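Local coordinates for mitochondrial enolase superfamily member 1 (Homo sapiens, PDB 4A35), which catalyses the magnesium-dependent dehydration of L-fuconate to 2-keto-3-deoxy-L-fuconate in the breakdown of L-fucose, at residues R103-G106 with V111-L114; G91-L96 with S335-L340; N71-H76 with L114-V119. All coordinates share one frame; numbering follows the deposited sequence. Where two conformers were deposited one is given.

Interaction 1: R103-G106 with V111-L114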
loop_
_atom_site.group_PDB
_atom_site.type_symbol
_atom_site.label_atom_id
_atom_site.label_comp_id
_atom_site.label_asym_id
_atom_site.label_seq_id
_atom_site.Cartn_x
_atom_site.Cartn_y
_atom_site.Cartn_z
ATOM N N ARG A 103 3.635 -10.719 4.180
ATOM C CA ARG A 103 2.523 -9.754 4.293
ATOM C C ARG A 103 3.016 -8.410 4.940
ATOM O O ARG A 103 2.429 -7.354 4.695
ATOM C CB ARG A 103 1.348 -10.358 5.122
ATOM C CG ARG A 103 1.656 -10.444 6.636
ATOM C CD ARG A 103 0.541 -11.161 7.430
ATOM N NE ARG A 103 -0.801 -10.687 7.058
ATOM C CZ ARG A 103 -1.346 -9.549 7.488
ATOM N NH1 ARG A 103 -0.665 -8.741 8.304
ATOM N NH2 ARG A 103 -2.573 -9.214 7.114
ATOM N N TRP A 104 4.115 -8.455 5.688
ATOM C CA TRP A 104 4.645 -7.244 6.335
ATOM C C TRP A 104 5.037 -6.200 5.278
ATOM O O TRP A 104 4.960 -5.002 5.560
ATOM C CB TRP A 104 5.905 -7.583 7.161
ATOM C CG TRP A 104 6.349 -6.452 8.066
ATOM C CD1 TRP A 104 7.342 -5.544 7.817
ATOM C CD2 TRP A 104 5.823 -6.131 9.348
ATOM N NE1 TRP A 104 7.438 -4.655 8.859
ATOM C CE2 TRP A 104 6.549 -5.015 9.835
ATOM C CE3 TRP A 104 4.798 -6.684 10.151
ATOM C CZ2 TRP A 104 6.219 -4.380 11.039
ATOM C CZ3 TRP A 104 4.521 -6.102 11.379
ATOM C CH2 TRP A 104 5.256 -4.984 11.832
ATOM N N ILE A 105 5.457 -6.658 4.082
ATOM C CA ILE A 105 5.871 -5.700 3.059
ATOM C C ILE A 105 4.661 -5.107 2.268
ATOM O O ILE A 105 4.873 -4.242 1.409
ATOM C CB ILE A 105 6.996 -6.176 2.166
ATOM C CG1 ILE A 105 6.533 -7.319 1.236
ATOM C CG2 ILE A 105 8.282 -6.525 3.025
ATOM C CD1 ILE A 105 7.655 -7.684 0.105
ATOM N N GLY A 106 3.448 -5.500 2.645
ATOM C CA GLY A 106 2.209 -4.896 2.166
ATOM C C GLY A 106 1.569 -4.320 3.429
ATOM O O GLY A 106 2.062 -3.326 3.968
ATOM N N VAL A 111 3.840 -3.246 -4.163
ATOM C CA VAL A 111 4.610 -4.244 -4.933
ATOM C C VAL A 111 4.129 -5.669 -4.688
ATOM O O VAL A 111 3.892 -6.426 -5.654
ATOM C CB VAL A 111 6.119 -4.122 -4.652
ATOM C CG1 VAL A 111 6.869 -5.382 -5.127
ATOM C CG2 VAL A 111 6.667 -2.867 -5.341
ATOM N N VAL A 112 3.962 -6.025 -3.426
ATOM C CA VAL A 112 3.649 -7.430 -3.091
ATOM C C VAL A 112 2.262 -7.828 -3.680
ATOM O O VAL A 112 2.127 -8.956 -4.163
ATOM C CB VAL A 112 3.758 -7.726 -1.560
ATOM C CG1 VAL A 112 2.616 -7.076 -0.772
ATOM C CG2 VAL A 112 3.850 -9.245 -1.292
ATOM N N HIS A 113 1.314 -6.885 -3.720
ATOM C CA HIS A 113 -0.026 -7.184 -4.271
ATOM C C HIS A 113 -0.007 -7.207 -5.801
ATOM O O HIS A 113 -0.691 -8.047 -6.423
ATOM C CB HIS A 113 -1.080 -6.230 -3.730
ATOM C CG HIS A 113 -2.407 -6.899 -3.495
ATOM N ND1 HIS A 113 -2.507 -8.077 -2.772
ATOM C CD2 HIS A 113 -3.658 -6.444 -3.768
ATOM C CE1 HIS A 113 -3.797 -8.374 -2.760
ATOM N NE2 HIS A 113 -4.530 -7.381 -3.289
ATOM N N LEU A 114 0.765 -6.295 -6.431
ATOM C CA LEU A 114 0.950 -6.330 -7.895
ATOM C C LEU A 114 1.544 -7.687 -8.317
ATOM O O LEU A 114 1.015 -8.346 -9.239
ATOM C CB LEU A 114 1.897 -5.193 -8.320
ATOM C CG LEU A 114 1.339 -3.755 -8.093
ATOM C CD1 LEU A 114 2.310 -2.747 -8.634
ATOM C CD2 LEU A 114 -0.008 -3.548 -8.856
HETATM O O HOH W 1 4.227 -3.971 -1.242
#
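I105 carries CG1 between its backbone N and carbonyl carbon (chi1 69°), and V112 places CG1 in the corresponding position on its own CA (chi1 71°). These rotations let the two branched side chains meet at a slant, with I105 CG1 resting 4.0 Å from V112 CB. V112 CG1 turns instead to the neighbouring glycine and stands 3.7 Å from G106 CA, an approach made possible by the absence of a side chain at that bend. G106 N donates to R103 O (2.9 Å), closing the 3-10 turn that brings G106 round.

Beside this apolar patch one water joins the backbones. It donates to I105 O at 2.7 Å and accepts from V112 N at 3.0 Å. V112 lies in the first turn of helix 110-131, where amide hydrogens have no carbonyl of an earlier helical turn to bond, so the water takes that role.

The site faces the dimer partner: I105 packs on V111 of the second subunit and V111 on its I105, while W104 makes a cation-pi contact with R332 of that subunit.

Branched aliphatic residues suit a buried place like this, since they fill it without bringing polar groups that need partners. The contact therefore couples a loop to a helix start through dispersion forces and one bridging water, which satisfies both I105 O and V112 N.

Interaction 2: G91-L96 with S335-L340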
loop_
_atom_site.group_PDB
_atom_site.type_symbol
_atom_site.label_atom_id
_atom_site.label_comp_id
_atom_site.label_asym_id
_atom_site.label_seq_id
_atom_site.Cartn_x
_atom_site.Cartn_y
_atom_site.Cartn_z
ATOM N N GLY A 91 -8.137 -20.408 0.108
ATOM C CA GLY A 91 -6.960 -20.835 0.867
ATOM C C GLY A 91 -5.664 -20.421 0.203
ATOM O O GLY A 91 -4.767 -19.866 0.856
ATOM N N PHE A 92 -5.569 -20.657 -1.128
ATOM C CA PHE A 92 -4.358 -20.277 -1.901
ATOM C C PHE A 92 -4.180 -18.744 -1.918
ATOM O O PHE A 92 -3.061 -18.224 -1.703
ATOM C CB PHE A 92 -4.453 -20.832 -3.323
ATOM C CG PHE A 92 -3.226 -20.556 -4.150
ATOM C CD1 PHE A 92 -2.016 -21.190 -3.862
ATOM C CD2 PHE A 92 -3.268 -19.645 -5.197
ATOM C CE1 PHE A 92 -0.898 -20.980 -4.656
ATOM C CE2 PHE A 92 -2.131 -19.423 -5.994
ATOM C CZ PHE A 92 -0.952 -20.081 -5.703
ATOM N N TYR A 93 -5.312 -18.021 -2.125
ATOM C CA TYR A 93 -5.330 -16.567 -2.065
ATOM C C TYR A 93 -4.777 -16.067 -0.705
ATOM O O TYR A 93 -3.878 -15.211 -0.666
ATOM C CB TYR A 93 -6.766 -16.051 -2.292
ATOM C CG TYR A 93 -6.821 -14.544 -2.387
ATOM C CD1 TYR A 93 -6.949 -13.753 -1.237
ATOM C CD2 TYR A 93 -6.639 -13.897 -3.613
ATOM C CE1 TYR A 93 -6.976 -12.361 -1.323
ATOM C CE2 TYR A 93 -6.608 -12.512 -3.705
ATOM C CZ TYR A 93 -6.768 -11.744 -2.555
ATOM O OH TYR A 93 -6.715 -10.373 -2.650
ATOM N N ARG A 94 -5.267 -16.658 0.419
ATOM C CA ARG A 94 -4.809 -16.287 1.763
ATOM C C ARG A 94 -3.282 -16.583 1.937
ATOM O O ARG A 94 -2.586 -15.818 2.590
ATOM C CB ARG A 94 -5.644 -17.023 2.837
ATOM C CG ARG A 94 -5.281 -16.708 4.284
ATOM C CD ARG A 94 -5.670 -15.291 4.716
ATOM N NE ARG A 94 -7.119 -15.084 4.701
ATOM C CZ ARG A 94 -7.929 -15.460 5.686
ATOM N NH1 ARG A 94 -7.436 -16.041 6.777
ATOM N NH2 ARG A 94 -9.232 -15.254 5.595
ATOM N N GLN A 95 -2.773 -17.674 1.368
ATOM C CA GLN A 95 -1.343 -17.979 1.536
ATOM C C GLN A 95 -0.452 -16.948 0.797
ATOM O O GLN A 95 0.554 -16.487 1.372
ATOM C CB GLN A 95 -1.010 -19.409 1.102
ATOM C CG GLN A 95 0.459 -19.758 1.314
ATOM C CD GLN A 95 1.027 -19.643 2.734
ATOM O OE1 GLN A 95 1.397 -18.528 3.252
ATOM N NE2 GLN A 95 1.358 -20.835 3.266
ATOM N N LEU A 96 -0.871 -16.520 -0.408
ATOM C CA LEU A 96 -0.134 -15.498 -1.153
ATOM C C LEU A 96 -0.202 -14.113 -0.483
ATOM O O LEU A 96 0.804 -13.391 -0.492
ATOM C CB LEU A 96 -0.652 -15.338 -2.583
ATOM C CG LEU A 96 -0.410 -16.504 -3.561
ATOM C CD1 LEU A 96 -0.686 -16.060 -4.989
ATOM C CD2 LEU A 96 1.015 -17.024 -3.476
ATOM N N SER A 335 -6.052 -10.079 -8.441
ATOM C CA SER A 335 -6.468 -10.845 -9.626
ATOM C C SER A 335 -8.022 -11.037 -9.682
ATOM O O SER A 335 -8.776 -10.230 -9.149
ATOM C CB SER A 335 -5.699 -12.172 -9.662
ATOM O OG SER A 335 -5.949 -12.985 -10.816
ATOM N N VAL A 336 -8.468 -12.123 -10.296
ATOM C CA VAL A 336 -9.883 -12.398 -10.468
ATOM C C VAL A 336 -10.555 -12.520 -9.074
ATOM O O VAL A 336 -11.626 -11.929 -8.856
ATOM C CB VAL A 336 -10.077 -13.658 -11.376
ATOM C CG1 VAL A 336 -11.569 -14.016 -11.495
ATOM C CG2 VAL A 336 -9.477 -13.395 -12.766
ATOM N N ASN A 337 -9.876 -13.183 -8.119
ATOM C CA ASN A 337 -10.464 -13.453 -6.785
ATOM C C ASN A 337 -10.930 -12.174 -6.096
ATOM O O ASN A 337 -12.083 -12.068 -5.736
ATOM C CB ASN A 337 -9.487 -14.188 -5.884
ATOM C CG ASN A 337 -8.781 -15.337 -6.581
ATOM O OD1 ASN A 337 -7.961 -15.126 -7.468
ATOM N ND2 ASN A 337 -9.060 -16.567 -6.184
ATOM N N GLU A 338 -10.042 -11.199 -5.959
ATOM C CA GLU A 338 -10.397 -9.969 -5.280
ATOM C C GLU A 338 -11.322 -9.104 -6.138
ATOM O O GLU A 338 -12.236 -8.468 -5.579
ATOM C CB GLU A 338 -9.160 -9.214 -4.875
ATOM C CG GLU A 338 -9.533 -8.136 -3.855
ATOM C CD GLU A 338 -8.341 -7.488 -3.165
ATOM O OE1 GLU A 338 -7.313 -7.245 -3.833
ATOM O OE2 GLU A 338 -8.471 -7.171 -1.959
ATOM N N ASN A 339 -11.100 -9.047 -7.494
ATOM C CA ASN A 339 -12.027 -8.306 -8.359
ATOM C C ASN A 339 -13.473 -8.841 -8.191
ATOM O O ASN A 339 -14.398 -8.031 -8.187
ATOM C CB ASN A 339 -11.624 -8.409 -9.825
ATOM C CG ASN A 339 -10.723 -7.260 -10.203
ATOM O OD1 ASN A 339 -11.163 -6.134 -10.384
ATOM N ND2 ASN A 339 -9.420 -7.508 -10.177
ATOM N N LEU A 340 -13.658 -10.182 -8.068
ATOM C CA LEU A 340 -15.011 -10.762 -7.874
ATOM C C LEU A 340 -15.660 -10.204 -6.603
ATOM O O LEU A 340 -16.836 -9.824 -6.643
ATOM C CB LEU A 340 -14.971 -12.299 -7.759
ATOM C CG LEU A 340 -14.680 -13.037 -9.076
ATOM C CD1 LEU A 340 -14.361 -14.525 -8.780
ATOM C CD2 LEU A 340 -15.868 -12.913 -10.024
#
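Y93 lies against N337 and E338, joining helix 89-97 of the alpha+beta capping domain to helix 335-348 of the modified TIM-barrel domain, the two-domain plan of the enolase superfamily. Along the first helix, G91 opens the segment with its carbonyl accepting from Q95 N. F92 comes next; L96 CG lies over one face of its ring, toward the rim.

Y93 makes the contact. Its ring CG is anti to the backbone N (chi1 -174°), which sends the ring out to the second helix. CD2 meets N337 CB at 3.7 Å; the two side chains slide past each other in opposite directions, ring and amide planes 35° apart. At the far end, the Y93 OH lies 3.5 Å from E338 CB and 3.4 Å from E338 CD, while its hydrogen bond goes to E108 OE2. A tyrosine suits the place because it offers an apolar ring to the helix and a hydroxyl to an acceptor outside the two helices. R94, next in the chain, forms a salt bridge with D152.

The polar ends facing Y93 are also engaged. N337 bonds W124 NE1 through OD1 and C150 O through ND2; E338 pairs OE1 with G334 N and H113 NE2, and OE2 with R311 in a salt bridge. On the barrel side, S335 O is gripped twice: N339 N donates to it at 3.1 Å and N339 ND2 at 3.0 Å, the latter reaching S335 O from 51° above the carbonyl plane.

Interaction 3: N71-H76 with L114-V119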
loop_
_atom_site.group_PDB
_atom_site.type_symbol
_atom_site.label_atom_id
_atom_site.label_comp_id
_atom_site.label_asym_id
_atom_site.label_seq_id
_atom_site.Cartn_x
_atom_site.Cartn_y
_atom_site.Cartn_z
ATOM N N ASN A 71 9.281 -13.571 -7.726
ATOM C CA ASN A 71 10.255 -14.599 -7.314
ATOM C C ASN A 71 10.082 -14.991 -5.835
ATOM O O ASN A 71 10.200 -16.184 -5.523
ATOM C CB ASN A 71 11.707 -14.149 -7.627
ATOM C CG ASN A 71 11.965 -14.210 -9.129
ATOM O OD1 ASN A 71 11.443 -15.100 -9.820
ATOM N ND2 ASN A 71 12.789 -13.310 -9.674
ATOM N N ALA A 72 9.750 -14.017 -4.935
ATOM C CA ALA A 72 9.497 -14.298 -3.510
ATOM C C ALA A 72 8.234 -15.126 -3.324
ATOM O O ALA A 72 8.154 -15.919 -2.376
ATOM C CB ALA A 72 9.405 -12.981 -2.713
ATOM N N LEU A 73 7.240 -14.953 -4.206
ATOM C CA LEU A 73 5.992 -15.706 -4.061
ATOM C C LEU A 73 6.008 -17.062 -4.734
ATOM O O LEU A 73 5.158 -17.907 -4.423
ATOM C CB LEU A 73 4.831 -14.891 -4.678
ATOM C CG LEU A 73 4.397 -13.650 -3.886
ATOM C CD1 LEU A 73 3.589 -12.690 -4.776
ATOM C CD2 LEU A 73 3.661 -14.038 -2.605
ATOM N N ALA A 74 6.919 -17.250 -5.703
ATOM C CA ALA A 74 6.965 -18.448 -6.573
ATOM C C ALA A 74 6.888 -19.804 -5.827
ATOM O O ALA A 74 6.201 -20.716 -6.315
ATOM C CB ALA A 74 8.204 -18.427 -7.468
ATOM N N HIS A 75 7.572 -19.943 -4.663
ATOM C CA HIS A 75 7.585 -21.231 -3.926
ATOM C C HIS A 75 6.126 -21.683 -3.502
ATOM O O HIS A 75 5.889 -22.890 -3.323
ATOM C CB HIS A 75 8.522 -21.162 -2.718
ATOM C CG HIS A 75 7.986 -20.281 -1.619
ATOM N ND1 HIS A 75 7.312 -20.814 -0.534
ATOM C CD2 HIS A 75 8.034 -18.933 -1.483
ATOM C CE1 HIS A 75 6.978 -19.776 0.232
ATOM N NE2 HIS A 75 7.401 -18.632 -0.283
ATOM N N HIS A 76 5.172 -20.718 -3.364
ATOM C CA HIS A 76 3.752 -21.018 -3.027
ATOM C C HIS A 76 3.008 -21.706 -4.172
ATOM O O HIS A 76 2.042 -22.421 -3.907
ATOM C CB HIS A 76 2.940 -19.755 -2.649
ATOM C CG HIS A 76 3.315 -19.128 -1.330
ATOM N ND1 HIS A 76 3.317 -19.863 -0.143
ATOM C CD2 HIS A 76 3.755 -17.875 -1.065
ATOM C CE1 HIS A 76 3.719 -19.009 0.800
ATOM N NE2 HIS A 76 3.932 -17.792 0.295
ATOM N N LEU A 114 0.765 -6.295 -6.431
ATOM C CA LEU A 114 0.950 -6.330 -7.895
ATOM C C LEU A 114 1.544 -7.687 -8.317
ATOM O O LEU A 114 1.015 -8.346 -9.239
ATOM C CB LEU A 114 1.897 -5.193 -8.320
ATOM C CG LEU A 114 1.339 -3.755 -8.093
ATOM C CD1 LEU A 114 2.310 -2.747 -8.634
ATOM C CD2 LEU A 114 -0.008 -3.548 -8.856
ATOM N N ALA A 115 2.569 -8.160 -7.568
ATOM C CA ALA A 115 3.168 -9.446 -7.832
ATOM C C ALA A 115 2.154 -10.579 -7.637
ATOM O O ALA A 115 2.111 -11.512 -8.428
ATOM C CB ALA A 115 4.393 -9.661 -6.938
ATOM N N THR A 116 1.372 -10.520 -6.547
ATOM C CA THR A 116 0.326 -11.507 -6.278
ATOM C C THR A 116 -0.687 -11.549 -7.457
ATOM O O THR A 116 -1.067 -12.660 -7.928
ATOM C CB THR A 116 -0.431 -11.165 -4.956
ATOM O OG1 THR A 116 0.479 -11.227 -3.851
ATOM C CG2 THR A 116 -1.621 -12.099 -4.719
ATOM N N ALA A 117 -1.069 -10.354 -7.989
ATOM C CA ALA A 117 -2.030 -10.301 -9.102
ATOM C C ALA A 117 -1.434 -10.979 -10.355
ATOM O O ALA A 117 -2.139 -11.761 -11.002
ATOM C CB ALA A 117 -2.436 -8.843 -9.438
ATOM N N ALA A 118 -0.132 -10.804 -10.595
ATOM C CA ALA A 118 0.539 -11.401 -11.761
ATOM C C ALA A 118 0.545 -12.941 -11.680
ATOM O O ALA A 118 0.225 -13.614 -12.669
ATOM C CB ALA A 118 1.970 -10.857 -11.887
ATOM N N VAL A 119 0.838 -13.484 -10.483
ATOM C CA VAL A 119 0.870 -14.942 -10.244
ATOM C C VAL A 119 -0.551 -15.498 -10.378
ATOM O O VAL A 119 -0.776 -16.490 -11.111
ATOM C CB VAL A 119 1.508 -15.251 -8.864
ATOM C CG1 VAL A 119 1.287 -16.701 -8.448
ATOM C CG2 VAL A 119 3.015 -14.902 -8.865
#
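L73 directs a single methyl into helix 110-131, CD1 settling 3.8 Å from A115 CB and 3.6 Å from T116 OG1. The same CD1 lies against the helix backbone, 3.6 Å from T116 N. The leucine and threonine side chains cross at about a right angle. The small A115 allows this depth of approach, and one turn on V119 CG2 stays 4.6 Å from L73 CB.

In the next shell, T116 OG1 sits beside its own backbone N (chi1 -63°) and is hydrogen-bonded to V112 O, one turn back. The buried hydroxyl, satisfied within its own helix, asks no polar partner of the leucine. L96 and T97 of helix 89-97 pack on T116 from outside the pair, and L102 touches L73.

Around the leucine, A74 N reaches N71 O only weakly, but H76 N bonds L73 O at 3.0 Å. H76, held through NE2 by D99 OD2, packs on Q95 and L96.

With the threonine hydroxyl already committed, L73 joins two helices of the capping domain by van der Waals contact, its shape fit counting for more than any direction-dependent bond.

All three contacts are buried and away from the annotated sites, yet they differ in place. Interactions 1 and 3 share L114 and helix 110-131 within the capping domain, and both touch the second subunit; interaction 2 crosses to the barrel domain and no other chain touches its segments. H113 of helix 110-131 ties interaction 1 to interaction 2 through a probable hydrogen bond to E338, and H76 and L73 of interaction 3 pack on L96 of interaction 2. The chemistry follows: interactions 1 and 3 are mainly aliphatic, the former with a bridging water, whereas the interdomain contact sets a tyrosine among polar groups bonded to neighbours elsewhere.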